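Local coordinates for protein peptide methionine sulfoxide reductase MsrA (Treponema denticola ATCC 35405, PDB 5FA9) that probably repairs oxidised proteins by reducing both S and R forms of methionine sulfoxide to methionine, combining MsrA and MsrB activities in one fused chain, at residues 3-8 against 63-68; 67-72 against 105-110; 207-212 against 302-307; 244-249 against 255-260; 266-271 against 288-293. The protein carries 2 engineered substitutions. All blocks are in the same frame, centred on the assembly; numbering follows the deposited sequence.

Contact 1: residues 3-8 against 63-68; sequences KEIYLA and VSLQEL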
# COMPACT_ATOMS: atom_id res chain seq x y z
N LYS B 3 2.25 -1.99 -2.72
CA LYS B 3 1.38 -2.48 -3.78
C LYS B 3 0.59 -3.69 -3.32
O LYS B 3 0.87 -4.26 -2.26
CB LYS B 3 2.20 -2.82 -5.03
CG LYS B 3 2.59 -1.61 -5.86
CD LYS B 3 3.68 -1.96 -6.86
CE LYS B 3 3.80 -0.90 -7.94
NZ LYS B 3 3.73 0.48 -7.38
N GLU B 4 -0.39 -4.10 -4.11
CA GLU B 4 -1.22 -5.24 -3.75
C GLU B 4 -1.56 -6.11 -4.96
O GLU B 4 -1.80 -5.61 -6.06
CB GLU B 4 -2.50 -4.78 -3.05
CG GLU B 4 -3.39 -3.88 -3.89
CD GLU B 4 -4.55 -3.31 -3.10
OE1 GLU B 4 -4.31 -2.49 -2.18
OE2 GLU B 4 -5.71 -3.68 -3.38
N ILE B 5 -1.57 -7.42 -4.73
CA ILE B 5 -1.88 -8.39 -5.77
C ILE B 5 -2.74 -9.50 -5.17
O ILE B 5 -2.64 -9.79 -3.97
CB ILE B 5 -0.58 -8.98 -6.40
CG1 ILE B 5 -0.90 -9.86 -7.61
CG2 ILE B 5 0.22 -9.74 -5.36
CD1 ILE B 5 -1.46 -9.09 -8.79
N TYR B 6 -3.60 -10.11 -5.98
CA TYR B 6 -4.51 -11.14 -5.49
C TYR B 6 -4.24 -12.48 -6.16
O TYR B 6 -4.29 -12.59 -7.38
CB TYR B 6 -5.96 -10.71 -5.71
CG TYR B 6 -6.37 -9.48 -4.92
CD1 TYR B 6 -5.98 -8.21 -5.33
CD2 TYR B 6 -7.14 -9.59 -3.77
CE1 TYR B 6 -6.34 -7.08 -4.61
CE2 TYR B 6 -7.51 -8.47 -3.05
CZ TYR B 6 -7.11 -7.22 -3.47
OH TYR B 6 -7.48 -6.11 -2.76
N LEU B 7 -3.95 -13.49 -5.34
CA LEU B 7 -3.55 -14.80 -5.86
C LEU B 7 -4.45 -15.93 -5.37
O LEU B 7 -4.62 -16.13 -4.17
CB LEU B 7 -2.10 -15.09 -5.48
CG LEU B 7 -1.06 -14.07 -5.95
CD1 LEU B 7 0.32 -14.44 -5.44
CD2 LEU B 7 -1.07 -13.96 -7.47
N ALA B 8 -5.04 -16.66 -6.32
CA ALA B 8 -5.83 -17.84 -6.00
C ALA B 8 -5.08 -19.10 -6.38
O ALA B 8 -4.86 -19.37 -7.56
CB ALA B 8 -7.18 -17.78 -6.71
N VAL B 63 10.34 -6.86 -2.08
CA VAL B 63 10.02 -7.98 -2.96
C VAL B 63 9.27 -7.49 -4.20
O VAL B 63 8.30 -6.75 -4.11
CB VAL B 63 9.17 -9.06 -2.22
CG1 VAL B 63 7.94 -8.44 -1.57
CG2 VAL B 63 8.79 -10.19 -3.17
N SER B 64 9.76 -7.90 -5.37
CA SER B 64 9.15 -7.49 -6.63
C SER B 64 7.96 -8.38 -6.98
O SER B 64 7.82 -9.48 -6.46
CB SER B 64 10.17 -7.53 -7.76
OG SER B 64 10.66 -8.85 -7.96
N LEU B 65 7.09 -7.87 -7.85
CA LEU B 65 5.97 -8.65 -8.37
C LEU B 65 6.48 -9.92 -9.05
O LEU B 65 5.83 -10.96 -9.00
CB LEU B 65 5.15 -7.81 -9.36
CG LEU B 65 3.95 -8.50 -10.01
CD1 LEU B 65 2.97 -8.99 -8.95
CD2 LEU B 65 3.26 -7.56 -10.99
N GLN B 66 7.66 -9.81 -9.67
CA GLN B 66 8.28 -10.94 -10.35
C GLN B 66 8.56 -12.09 -9.38
O GLN B 66 8.28 -13.25 -9.69
CB GLN B 66 9.57 -10.51 -11.04
CG GLN B 66 9.37 -9.76 -12.36
CD GLN B 66 8.57 -8.48 -12.19
OE1 GLN B 66 8.82 -7.69 -11.29
NE2 GLN B 66 7.59 -8.28 -13.07
N GLU B 67 9.12 -11.77 -8.22
CA GLU B 67 9.42 -12.78 -7.22
C GLU B 67 8.14 -13.38 -6.64
O GLU B 67 8.05 -14.58 -6.42
CB GLU B 67 10.29 -12.21 -6.10
CG GLU B 67 10.59 -13.22 -4.99
CD GLU B 67 11.57 -12.69 -3.96
OE1 GLU B 67 11.75 -13.36 -2.92
OE2 GLU B 67 12.15 -11.61 -4.18
N LEU B 68 7.15 -12.52 -6.39
CA LEU B 68 5.87 -12.97 -5.85
C LEU B 68 5.17 -13.95 -6.78
O LEU B 68 4.60 -14.94 -6.33
CB LEU B 68 4.96 -11.77 -5.58
CG LEU B 68 5.30 -10.91 -4.36
CD1 LEU B 68 4.25 -9.83 -4.18
CD2 LEU B 68 5.41 -11.76 -3.11
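Ile5 of strand 3-8 reaches the first turn of the helix with both branches of its side chain. CG1 stands anti to the backbone N (chi1 -172°) and carries one branch to Leu65, where CG1 of Ile5 lies 4.2 Å from CD1 of Leu65; the two side chains cross at about a right angle. The methyl CG2 of Ile5 turns to CD1 of Leu68, also at 4.2 Å, so that one beta-branched residue serves two leucines one turn apart. Leu65 extends anti to its N (chi1 180°), which carries its CD1 out to the strand. Further along, Leu7 CD1 passes 4.4 Å from the carbonyl O of Leu68, a looser touch. Helix start is marked by Ser64, the N-cap, whose OG accepts a weak bond from Glu67 N. On the other face of the strand, Tyr6 OH donates to Glu4 OE2 from above the carboxylate plane, and Glu4 OE1 accepts from Ile2 N of the second subunit. Alternating side chains thus give Ile5 and Leu7 to the helix, as in an alpha/beta layer in which helix 65-74 packs on the mixed sheet of the MsrA domain.

Contact 2: residues 67-72 against 105-110; sequences ELLAHY and KEINSF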
# COMPACT_ATOMS: atom_id res chain seq x y z
N GLU B 67 9.12 -11.77 -8.22
CA GLU B 67 9.42 -12.78 -7.22
C GLU B 67 8.14 -13.38 -6.64
O GLU B 67 8.05 -14.58 -6.42
CB GLU B 67 10.29 -12.21 -6.10
CG GLU B 67 10.59 -13.22 -4.99
CD GLU B 67 11.57 -12.69 -3.96
OE1 GLU B 67 11.75 -13.36 -2.92
OE2 GLU B 67 12.15 -11.61 -4.18
N LEU B 68 7.15 -12.52 -6.39
CA LEU B 68 5.87 -12.97 -5.85
C LEU B 68 5.17 -13.95 -6.78
O LEU B 68 4.60 -14.94 -6.33
CB LEU B 68 4.96 -11.77 -5.58
CG LEU B 68 5.30 -10.91 -4.36
CD1 LEU B 68 4.25 -9.83 -4.18
CD2 LEU B 68 5.41 -11.76 -3.11
N LEU B 69 5.23 -13.67 -8.08
CA LEU B 69 4.63 -14.56 -9.06
C LEU B 69 5.47 -15.83 -9.20
O LEU B 69 4.95 -16.90 -9.52
CB LEU B 69 4.49 -13.86 -10.41
CG LEU B 69 3.47 -12.72 -10.45
CD1 LEU B 69 3.37 -12.12 -11.84
CD2 LEU B 69 2.11 -13.22 -9.98
N ALA B 70 6.77 -15.70 -8.96
CA ALA B 70 7.67 -16.85 -8.97
C ALA B 70 7.32 -17.79 -7.82
O ALA B 70 7.27 -19.01 -8.00
CB ALA B 70 9.12 -16.40 -8.88
N HIS B 71 7.10 -17.22 -6.64
CA HIS B 71 6.65 -17.99 -5.48
C HIS B 71 5.31 -18.65 -5.76
O HIS B 71 5.08 -19.80 -5.39
CB HIS B 71 6.55 -17.11 -4.23
CG HIS B 71 7.87 -16.76 -3.62
ND1 HIS B 71 8.64 -17.68 -2.95
CD2 HIS B 71 8.54 -15.58 -3.56
CE1 HIS B 71 9.74 -17.09 -2.52
NE2 HIS B 71 9.71 -15.82 -2.88
N TYR B 72 4.42 -17.90 -6.40
CA TYR B 72 3.07 -18.37 -6.69
C TYR B 72 3.09 -19.61 -7.58
O TYR B 72 2.43 -20.61 -7.27
CB TYR B 72 2.26 -17.26 -7.36
CG TYR B 72 0.91 -17.71 -7.88
CD1 TYR B 72 -0.12 -18.04 -7.01
CD2 TYR B 72 0.66 -17.79 -9.24
CE1 TYR B 72 -1.35 -18.45 -7.48
CE2 TYR B 72 -0.57 -18.19 -9.72
CZ TYR B 72 -1.57 -18.52 -8.84
OH TYR B 72 -2.80 -18.93 -9.31
N LYS B 105 0.70 -5.92 -17.92
CA LYS B 105 1.73 -6.37 -18.85
C LYS B 105 2.81 -7.19 -18.14
O LYS B 105 3.41 -8.08 -18.74
CB LYS B 105 2.35 -5.18 -19.58
CG LYS B 105 2.36 -5.34 -21.09
CD LYS B 105 1.81 -4.10 -21.79
CE LYS B 105 1.42 -4.42 -23.23
NZ LYS B 105 0.33 -3.53 -23.72
N GLU B 106 3.04 -6.88 -16.87
CA GLU B 106 3.99 -7.65 -16.08
C GLU B 106 3.46 -9.05 -15.80
O GLU B 106 4.18 -10.04 -15.92
CB GLU B 106 4.31 -6.94 -14.76
CG GLU B 106 5.13 -5.67 -14.91
CD GLU B 106 5.43 -5.01 -13.58
OE1 GLU B 106 6.06 -5.65 -12.72
OE2 GLU B 106 5.03 -3.84 -13.39
N ILE B 107 2.18 -9.13 -15.42
CA ILE B 107 1.54 -10.41 -15.14
C ILE B 107 1.47 -11.28 -16.39
O ILE B 107 1.81 -12.46 -16.35
CB ILE B 107 0.12 -10.21 -14.58
CG1 ILE B 107 0.17 -9.46 -13.25
CG2 ILE B 107 -0.57 -11.55 -14.40
CD1 ILE B 107 -1.19 -9.07 -12.71
N ASN B 108 1.03 -10.69 -17.50
CA ASN B 108 0.92 -11.42 -18.76
C ASN B 108 2.26 -11.94 -19.26
O ASN B 108 2.36 -13.07 -19.73
CB ASN B 108 0.28 -10.54 -19.84
CG ASN B 108 -1.19 -10.28 -19.58
OD1 ASN B 108 -1.89 -11.11 -19.00
ND2 ASN B 108 -1.66 -9.12 -20.01
N SER B 109 3.30 -11.11 -19.15
CA SER B 109 4.64 -11.49 -19.57
C SER B 109 5.18 -12.66 -18.76
O SER B 109 5.87 -13.53 -19.29
CB SER B 109 5.59 -10.30 -19.46
OG SER B 109 5.20 -9.25 -20.32
N PHE B 110 4.87 -12.68 -17.46
CA PHE B 110 5.37 -13.72 -16.58
C PHE B 110 4.69 -15.06 -16.86
O PHE B 110 5.31 -16.12 -16.76
CB PHE B 110 5.19 -13.33 -15.11
CG PHE B 110 6.08 -14.08 -14.17
CD1 PHE B 110 5.68 -15.30 -13.63
CD2 PHE B 110 7.32 -13.58 -13.82
CE1 PHE B 110 6.50 -16.00 -12.76
CE2 PHE B 110 8.15 -14.27 -12.95
CZ PHE B 110 7.74 -15.48 -12.43
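Leu69 and Phe110 interlock head to stem, each running alongside the other from the opposite helix. CB of Leu69 lies over one face of the Phe110 ring, 3.9 Å from its centroid and offset toward the rim, a CH-pi contact. Beyond it, the branch of Leu69 runs back along the phenylalanine side chain until CD1 comes 3.9 Å from Phe110 CB, and the same methyl rests 4.1 Å from CA of Ile107 in the groove between these two residues. Phe110, with CG anti to its backbone N (chi1 -160°), projects in return across to helix 67-72. Its far end reaches the backbone there: CE1 is 3.7 Å from Leu69 O and CZ is 3.6 Å from Ala70 N, approached obliquely. The small Ala70 admits the ring this close to the main chain, its CB meeting CZ of Phe110 at 3.9 Å. Beneath the helices, Leu69 and Ile107 both touch Ile96 of strand 95-98. The axes of segments 67-72 and 105-110 approach to 10.9 Å and cross at -41°, a separation bridged chiefly by the Phe110 ring and Leu69. This is helix-on-helix packing over a shared sheet, in the alpha/beta fold of the MsrA domain.

Contact 3: residues 207-212 against 302-307; sequences EGIYVD and EGYGDY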
# COMPACT_ATOMS: atom_id res chain seq x y z
N GLU B 207 21.87 -4.23 -20.05
CA GLU B 207 20.84 -5.09 -19.48
C GLU B 207 21.38 -6.47 -19.13
O GLU B 207 22.09 -7.09 -19.93
CB GLU B 207 19.66 -5.23 -20.44
CG GLU B 207 18.92 -3.93 -20.71
CD GLU B 207 17.72 -4.12 -21.61
OE1 GLU B 207 16.58 -4.14 -21.09
OE2 GLU B 207 17.91 -4.26 -22.84
N GLY B 208 21.06 -6.93 -17.93
CA GLY B 208 21.53 -8.22 -17.45
C GLY B 208 21.48 -8.28 -15.94
O GLY B 208 20.92 -7.40 -15.29
N ILE B 209 22.08 -9.32 -15.37
CA ILE B 209 22.11 -9.48 -13.92
C ILE B 209 23.53 -9.38 -13.38
O ILE B 209 24.50 -9.65 -14.09
CB ILE B 209 21.50 -10.82 -13.48
CG1 ILE B 209 22.24 -11.99 -14.15
CG2 ILE B 209 20.02 -10.87 -13.81
CD1 ILE B 209 21.78 -13.35 -13.67
N TYR B 210 23.65 -8.98 -12.12
CA TYR B 210 24.94 -8.95 -11.45
C TYR B 210 25.02 -10.11 -10.47
O TYR B 210 24.18 -10.26 -9.59
CB TYR B 210 25.15 -7.61 -10.74
CG TYR B 210 25.26 -6.45 -11.70
CD1 TYR B 210 24.13 -5.80 -12.17
CD2 TYR B 210 26.50 -6.01 -12.14
CE1 TYR B 210 24.23 -4.74 -13.05
CE2 TYR B 210 26.61 -4.95 -13.02
CZ TYR B 210 25.47 -4.32 -13.47
OH TYR B 210 25.57 -3.27 -14.35
N VAL B 211 26.04 -10.94 -10.66
CA VAL B 211 26.15 -12.20 -9.95
C VAL B 211 27.29 -12.18 -8.92
O VAL B 211 28.26 -11.45 -9.07
CB VAL B 211 26.35 -13.35 -10.97
CG1 VAL B 211 27.62 -14.15 -10.70
CG2 VAL B 211 25.12 -14.23 -11.04
N ASP B 212 27.14 -12.97 -7.86
CA ASP B 212 28.19 -13.13 -6.86
C ASP B 212 29.43 -13.71 -7.52
O ASP B 212 29.40 -14.80 -8.09
CB ASP B 212 27.72 -14.04 -5.71
CG ASP B 212 28.65 -14.00 -4.51
OD1 ASP B 212 29.83 -13.62 -4.65
OD2 ASP B 212 28.19 -14.35 -3.40
N GLU B 302 23.86 -19.42 -20.18
CA GLU B 302 24.73 -19.67 -19.04
C GLU B 302 23.95 -20.21 -17.84
O GLU B 302 24.49 -20.32 -16.74
CB GLU B 302 25.48 -18.40 -18.64
CG GLU B 302 26.48 -17.92 -19.68
CD GLU B 302 27.23 -16.69 -19.25
OE1 GLU B 302 27.45 -16.52 -18.03
OE2 GLU B 302 27.61 -15.88 -20.12
N GLY B 303 22.68 -20.55 -18.06
CA GLY B 303 21.89 -21.22 -17.05
C GLY B 303 21.06 -20.32 -16.15
O GLY B 303 20.51 -20.78 -15.15
N TYR B 304 20.95 -19.05 -16.51
CA TYR B 304 20.21 -18.09 -15.70
C TYR B 304 18.87 -17.72 -16.33
O TYR B 304 18.42 -16.58 -16.24
CB TYR B 304 21.04 -16.83 -15.47
CG TYR B 304 22.27 -17.08 -14.61
CD1 TYR B 304 23.48 -17.44 -15.19
CD2 TYR B 304 22.22 -16.95 -13.23
CE1 TYR B 304 24.60 -17.67 -14.42
CE2 TYR B 304 23.34 -17.18 -12.45
CZ TYR B 304 24.52 -17.54 -13.05
OH TYR B 304 25.64 -17.76 -12.28
N GLY B 305 18.23 -18.70 -16.96
CA GLY B 305 16.95 -18.49 -17.62
C GLY B 305 15.82 -18.12 -16.69
O GLY B 305 14.85 -17.47 -17.10
N ASP B 306 15.92 -18.53 -15.43
CA ASP B 306 14.87 -18.29 -14.45
C ASP B 306 14.84 -16.84 -13.97
O ASP B 306 13.88 -16.41 -13.33
CB ASP B 306 15.03 -19.22 -13.25
CG ASP B 306 14.72 -20.67 -13.60
OD1 ASP B 306 14.17 -20.92 -14.69
OD2 ASP B 306 15.05 -21.56 -12.78
N TYR B 307 15.89 -16.09 -14.29
CA TYR B 307 16.04 -14.73 -13.77
C TYR B 307 15.76 -13.65 -14.81
O TYR B 307 15.97 -12.47 -14.56
CB TYR B 307 17.45 -14.54 -13.19
CG TYR B 307 17.77 -15.49 -12.06
CD1 TYR B 307 17.43 -15.18 -10.75
CD2 TYR B 307 18.41 -16.70 -12.30
CE1 TYR B 307 17.72 -16.04 -9.71
CE2 TYR B 307 18.70 -17.58 -11.27
CZ TYR B 307 18.35 -17.24 -9.98
OH TYR B 307 18.65 -18.10 -8.94
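Ile209, the first residue of strand 208-212 to meet the 302-307 loop, follows Gly208, whose backbone angles (phi 158°, psi -170°) would press a side chain against the preceding carbonyl O. The CG1 branch of Ile209 lies between its backbone N and carbonyl carbon (chi1 57°), and from there CD1 approaches the Tyr304 ring obliquely, 3.7 Å from CD2. Its other branch turns to the end of the loop, with CG2 of Ile209 4.4 Å from the carbonyl O of Tyr307. Tyr210 points to the other side of the strand and packs among Phe293, Phe235 and Tyr201. Val211 returns to the loop and comes in nearly perpendicular to the tyrosine: its CG2 reaches the outer part of the same ring, 3.7 Å from Tyr304 CE2 and 3.8 Å from Tyr304 OH. Alternate residues of the strand therefore line up along one tyrosine, from its root to its hydroxyl. The contact is thus apolar, made of methyls on a buried aromatic ring, while the tyrosine's hydroxyl is satisfied by a hydrogen bond with Gly216 O.

Contact 4: residues 244-249 against 255-260; sequences LQYLED and NRTEVV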
# COMPACT_ATOMS: atom_id res chain seq x y z
N LEU B 244 20.48 -11.44 -0.21
CA LEU B 244 21.32 -10.69 0.72
C LEU B 244 21.03 -10.97 2.19
O LEU B 244 19.94 -11.41 2.56
CB LEU B 244 21.17 -9.19 0.47
CG LEU B 244 21.35 -8.71 -0.98
CD1 LEU B 244 21.25 -7.20 -1.05
CD2 LEU B 244 22.67 -9.20 -1.54
N GLN B 245 22.03 -10.71 3.02
CA GLN B 245 21.87 -10.68 4.47
C GLN B 245 22.43 -9.37 5.00
O GLN B 245 23.38 -8.82 4.43
CB GLN B 245 22.57 -11.87 5.13
CG GLN B 245 21.69 -13.09 5.32
CD GLN B 245 22.45 -14.28 5.90
OE1 GLN B 245 23.65 -14.20 6.13
NE2 GLN B 245 21.74 -15.37 6.13
N TYR B 246 21.85 -8.85 6.07
CA TYR B 246 22.24 -7.54 6.58
C TYR B 246 22.90 -7.65 7.94
O TYR B 246 22.46 -8.41 8.80
CB TYR B 246 21.02 -6.62 6.65
CG TYR B 246 20.26 -6.51 5.35
CD1 TYR B 246 19.23 -7.39 5.05
CD2 TYR B 246 20.57 -5.53 4.42
CE1 TYR B 246 18.53 -7.30 3.87
CE2 TYR B 246 19.88 -5.43 3.23
CZ TYR B 246 18.86 -6.32 2.95
OH TYR B 246 18.16 -6.22 1.77
N LEU B 247 23.97 -6.88 8.14
CA LEU B 247 24.70 -6.90 9.39
C LEU B 247 24.98 -5.49 9.91
O LEU B 247 25.38 -4.61 9.15
CB LEU B 247 26.02 -7.65 9.23
CG LEU B 247 25.94 -9.15 8.94
CD1 LEU B 247 27.33 -9.73 8.70
CD2 LEU B 247 25.24 -9.88 10.07
N GLU B 248 24.74 -5.30 11.20
CA GLU B 248 25.14 -4.09 11.90
C GLU B 248 26.64 -3.87 11.73
O GLU B 248 27.44 -4.77 11.98
CB GLU B 248 24.79 -4.20 13.39
CG GLU B 248 23.65 -5.16 13.69
CD GLU B 248 24.12 -6.60 13.81
OE1 GLU B 248 25.33 -6.85 13.61
OE2 GLU B 248 23.29 -7.48 14.10
N ASP B 249 27.03 -2.67 11.31
CA ASP B 249 28.44 -2.37 11.11
C ASP B 249 28.80 -0.97 11.59
O ASP B 249 28.38 0.03 11.01
CB ASP B 249 28.81 -2.52 9.63
CG ASP B 249 30.27 -2.22 9.36
OD1 ASP B 249 31.13 -2.77 10.07
OD2 ASP B 249 30.55 -1.43 8.43
N ASN B 255 27.76 4.51 11.97
CA ASN B 255 26.75 3.47 12.13
C ASN B 255 26.13 3.11 10.79
O ASN B 255 25.33 3.87 10.24
CB ASN B 255 25.67 3.90 13.12
CG ASN B 255 24.98 2.71 13.78
OD1 ASN B 255 25.13 1.57 13.34
ND2 ASN B 255 24.22 2.97 14.84
N ARG B 256 26.51 1.95 10.26
CA ARG B 256 26.11 1.56 8.91
C ARG B 256 25.65 0.11 8.88
O ARG B 256 25.95 -0.67 9.78
CB ARG B 256 27.26 1.76 7.93
CG ARG B 256 27.74 3.20 7.79
CD ARG B 256 28.82 3.32 6.73
NE ARG B 256 29.95 2.43 6.99
CZ ARG B 256 30.98 2.27 6.17
NH1 ARG B 256 31.03 2.94 5.03
NH2 ARG B 256 31.96 1.44 6.50
N THR B 257 24.91 -0.25 7.83
CA THR B 257 24.48 -1.63 7.64
C THR B 257 25.29 -2.30 6.54
O THR B 257 25.33 -1.82 5.40
CB THR B 257 22.98 -1.71 7.29
OG1 THR B 257 22.22 -1.03 8.30
CG2 THR B 257 22.53 -3.16 7.21
N GLU B 258 25.94 -3.41 6.87
CA GLU B 258 26.77 -4.13 5.92
C GLU B 258 25.93 -5.11 5.10
O GLU B 258 25.09 -5.82 5.64
CB GLU B 258 27.89 -4.88 6.64
CG GLU B 258 28.75 -5.74 5.73
CD GLU B 258 29.72 -6.62 6.50
OE1 GLU B 258 29.46 -6.88 7.69
OE2 GLU B 258 30.73 -7.05 5.91
N VAL B 259 26.17 -5.13 3.80
CA VAL B 259 25.48 -6.05 2.90
C VAL B 259 26.36 -7.24 2.55
O VAL B 259 27.47 -7.07 2.04
CB VAL B 259 25.04 -5.36 1.60
CG1 VAL B 259 24.37 -6.35 0.67
CG2 VAL B 259 24.10 -4.20 1.92
N VAL B 260 25.87 -8.45 2.84
CA VAL B 260 26.62 -9.67 2.55
C VAL B 260 25.74 -10.68 1.82
O VAL B 260 24.53 -10.73 2.02
CB VAL B 260 27.19 -10.31 3.84
CG1 VAL B 260 28.21 -9.39 4.50
CG2 VAL B 260 26.07 -10.66 4.81
O HOH W 1 30.12 1.43 9.87
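Gln245 and Val260, Leu247 and Glu258, and Asp249 and Arg256 form three hydrogen-bonded pairs of an antiparallel hairpin, joined by six backbone bonds; the shortest, Glu258 N to Leu247 O, is 2.6 Å. Packing is dense near the base, where Leu244 CD1 lies 3.7 Å from Val259 CG1 and both residues touch Tyr284. On the face bearing Leu247 and Glu258, the two side chains run side by side, with Leu247 CD1 3.7 Å from Glu258 OE1. That leucine is exposed, whereas Glu258 is buried and its carboxylate turns to His267. Backbone bonds stay short to the last pair, but the side chains there are looser: Asp249 OD2 and Arg256 NH2 make a long salt bridge of 3.7 Å, their planes 32° apart. Asp249 OD1 is hydrogen-bonded to Ser251 OG, and OD2 also has a weak bond with His270 NE2. A water in the guanidinium plane accepts from Arg256 NE at 3.1 Å. The edge of the exposed Tyr246 ring meets Thr257 CG2. A two-stranded beta hairpin results, its strand 244-249 outermost in the antiparallel sheet of the MsrB domain.

Contact 5: residues 266-271 against 288-293; sequences AHLGHV and GAALRF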
# COMPACT_ATOMS: atom_id res chain seq x y z
N ALA B 266 30.09 -13.60 1.42
CA ALA B 266 31.07 -12.62 0.97
C ALA B 266 30.58 -11.19 1.17
O ALA B 266 29.40 -10.90 1.01
CB ALA B 266 31.40 -12.86 -0.50
N HIS B 267 31.51 -10.31 1.54
CA HIS B 267 31.20 -8.90 1.70
C HIS B 267 30.91 -8.25 0.36
O HIS B 267 31.65 -8.43 -0.60
CB HIS B 267 32.35 -8.17 2.40
CG HIS B 267 32.22 -6.68 2.40
ND1 HIS B 267 31.34 -6.01 3.22
CD2 HIS B 267 32.85 -5.73 1.67
CE1 HIS B 267 31.44 -4.71 3.00
NE2 HIS B 267 32.35 -4.51 2.06
N LEU B 268 29.82 -7.49 0.29
CA LEU B 268 29.41 -6.84 -0.95
C LEU B 268 29.52 -5.33 -0.85
O LEU B 268 29.99 -4.66 -1.78
CB LEU B 268 27.98 -7.24 -1.31
CG LEU B 268 27.72 -8.75 -1.43
CD1 LEU B 268 26.27 -9.01 -1.76
CD2 LEU B 268 28.64 -9.37 -2.46
N GLY B 269 29.09 -4.78 0.28
CA GLY B 269 29.13 -3.35 0.51
C GLY B 269 28.21 -2.92 1.63
O GLY B 269 28.08 -3.61 2.64
N HIS B 270 27.56 -1.77 1.45
CA HIS B 270 26.66 -1.24 2.46
C HIS B 270 25.35 -0.76 1.84
O HIS B 270 25.30 -0.41 0.66
CB HIS B 270 27.32 -0.10 3.22
CG HIS B 270 28.66 -0.45 3.80
ND1 HIS B 270 29.81 -0.45 3.05
CD2 HIS B 270 29.02 -0.81 5.05
CE1 HIS B 270 30.83 -0.80 3.82
NE2 HIS B 270 30.38 -1.02 5.04
N VAL B 271 24.29 -0.74 2.65
CA VAL B 271 23.01 -0.22 2.21
C VAL B 271 22.64 1.04 3.00
O VAL B 271 22.67 1.04 4.23
CB VAL B 271 21.88 -1.27 2.34
CG1 VAL B 271 21.87 -1.89 3.74
CG2 VAL B 271 20.53 -0.67 1.99
N GLY B 288 32.03 -3.20 -7.28
CA GLY B 288 32.01 -3.88 -8.56
C GLY B 288 32.86 -5.13 -8.58
O GLY B 288 32.55 -6.10 -9.28
N ALA B 289 33.94 -5.12 -7.80
CA ALA B 289 34.86 -6.25 -7.71
C ALA B 289 34.18 -7.49 -7.15
O ALA B 289 34.64 -8.61 -7.36
CB ALA B 289 36.07 -5.88 -6.86
N ALA B 290 33.08 -7.29 -6.42
CA ALA B 290 32.34 -8.39 -5.82
C ALA B 290 31.30 -8.96 -6.78
O ALA B 290 30.65 -9.96 -6.48
CB ALA B 290 31.68 -7.94 -4.53
N LEU B 291 31.15 -8.32 -7.94
CA LEU B 291 30.10 -8.71 -8.88
C LEU B 291 30.65 -9.19 -10.22
O LEU B 291 31.72 -8.76 -10.66
CB LEU B 291 29.14 -7.54 -9.11
CG LEU B 291 28.50 -6.93 -7.87
CD1 LEU B 291 27.67 -5.71 -8.24
CD2 LEU B 291 27.65 -7.96 -7.14
N ARG B 292 29.90 -10.09 -10.85
CA ARG B 292 30.17 -10.50 -12.22
C ARG B 292 28.93 -10.25 -13.08
O ARG B 292 27.87 -10.83 -12.84
CB ARG B 292 30.56 -11.98 -12.27
CG ARG B 292 30.80 -12.51 -13.68
CD ARG B 292 31.26 -13.96 -13.64
NE ARG B 292 30.85 -14.70 -14.83
CZ ARG B 292 29.93 -15.66 -14.84
NH1 ARG B 292 29.31 -15.99 -13.71
NH2 ARG B 292 29.62 -16.28 -15.96
N PHE B 293 29.07 -9.39 -14.09
CA PHE B 293 27.93 -9.04 -14.93
C PHE B 293 27.66 -10.07 -16.02
O PHE B 293 28.58 -10.54 -16.69
CB PHE B 293 28.15 -7.67 -15.58
CG PHE B 293 27.05 -7.25 -16.52
CD1 PHE B 293 25.83 -6.82 -16.02
CD2 PHE B 293 27.24 -7.29 -17.89
CE1 PHE B 293 24.82 -6.44 -16.88
CE2 PHE B 293 26.23 -6.91 -18.75
CZ PHE B 293 25.02 -6.49 -18.25
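His267 presents one face of its imidazole to Gly269 N, which sits 3.6 Å above the ring plane and toward the rim, while the carbonyl O of His267 faces across the contact, 4.0 Å from Ala290 CB. The ring's ND1 is hydrogen-bonded to Glu258 OE2 on the neighbouring strand, which would hold its rotation. Ala290 CB makes the closest approaches from the other segment: besides that carbonyl it meets the end of Leu268, whose CD2 comes to 3.9 Å. Leu268 has CG anti to its carbonyl carbon (chi1 -56°), which swings CD2 over to the alanine although CB does not point at it. Ala290 closes a short 3-10 turn in which Leu291 N bonds to Gly288 O at 2.9 Å, and it also packs on Val187 and Thr188 of helix 182-190. Gly269 takes backbone angles suited to glycine (phi 161°, psi -141°), and Leu268 and Gly269 together lie opposite the single residue Val259. The contact therefore joins a classic beta bulge in strand 267-272 to the 3-10 turn leading into strand 291-295, linking the two antiparallel sheets of the MsrB domain.

In the fold
Contacts 1 and 2 lie in the MsrA part of the chain, with centres about 7 Å apart, and share helix 65-74; Gln66 NE2 and Glu106 OE1 also join their helices. Contacts 4 and 5 follow in the SelR region, centres about 12 Å apart, on neighbouring strands 256-261 and 267-272 of one antiparallel sheet, which contact 5 leaves for the sheet holding strands 208-212 and 291-295. Contact 3 closes a long loop in which both are nested, and it meets contact 5 in that second sheet and through the salt bridge between Glu302 and Arg292. Two distinct packing regions, touching through helix 65-74 (Glu67 with Thr241), make up the fused reductase, consistent with its two activities.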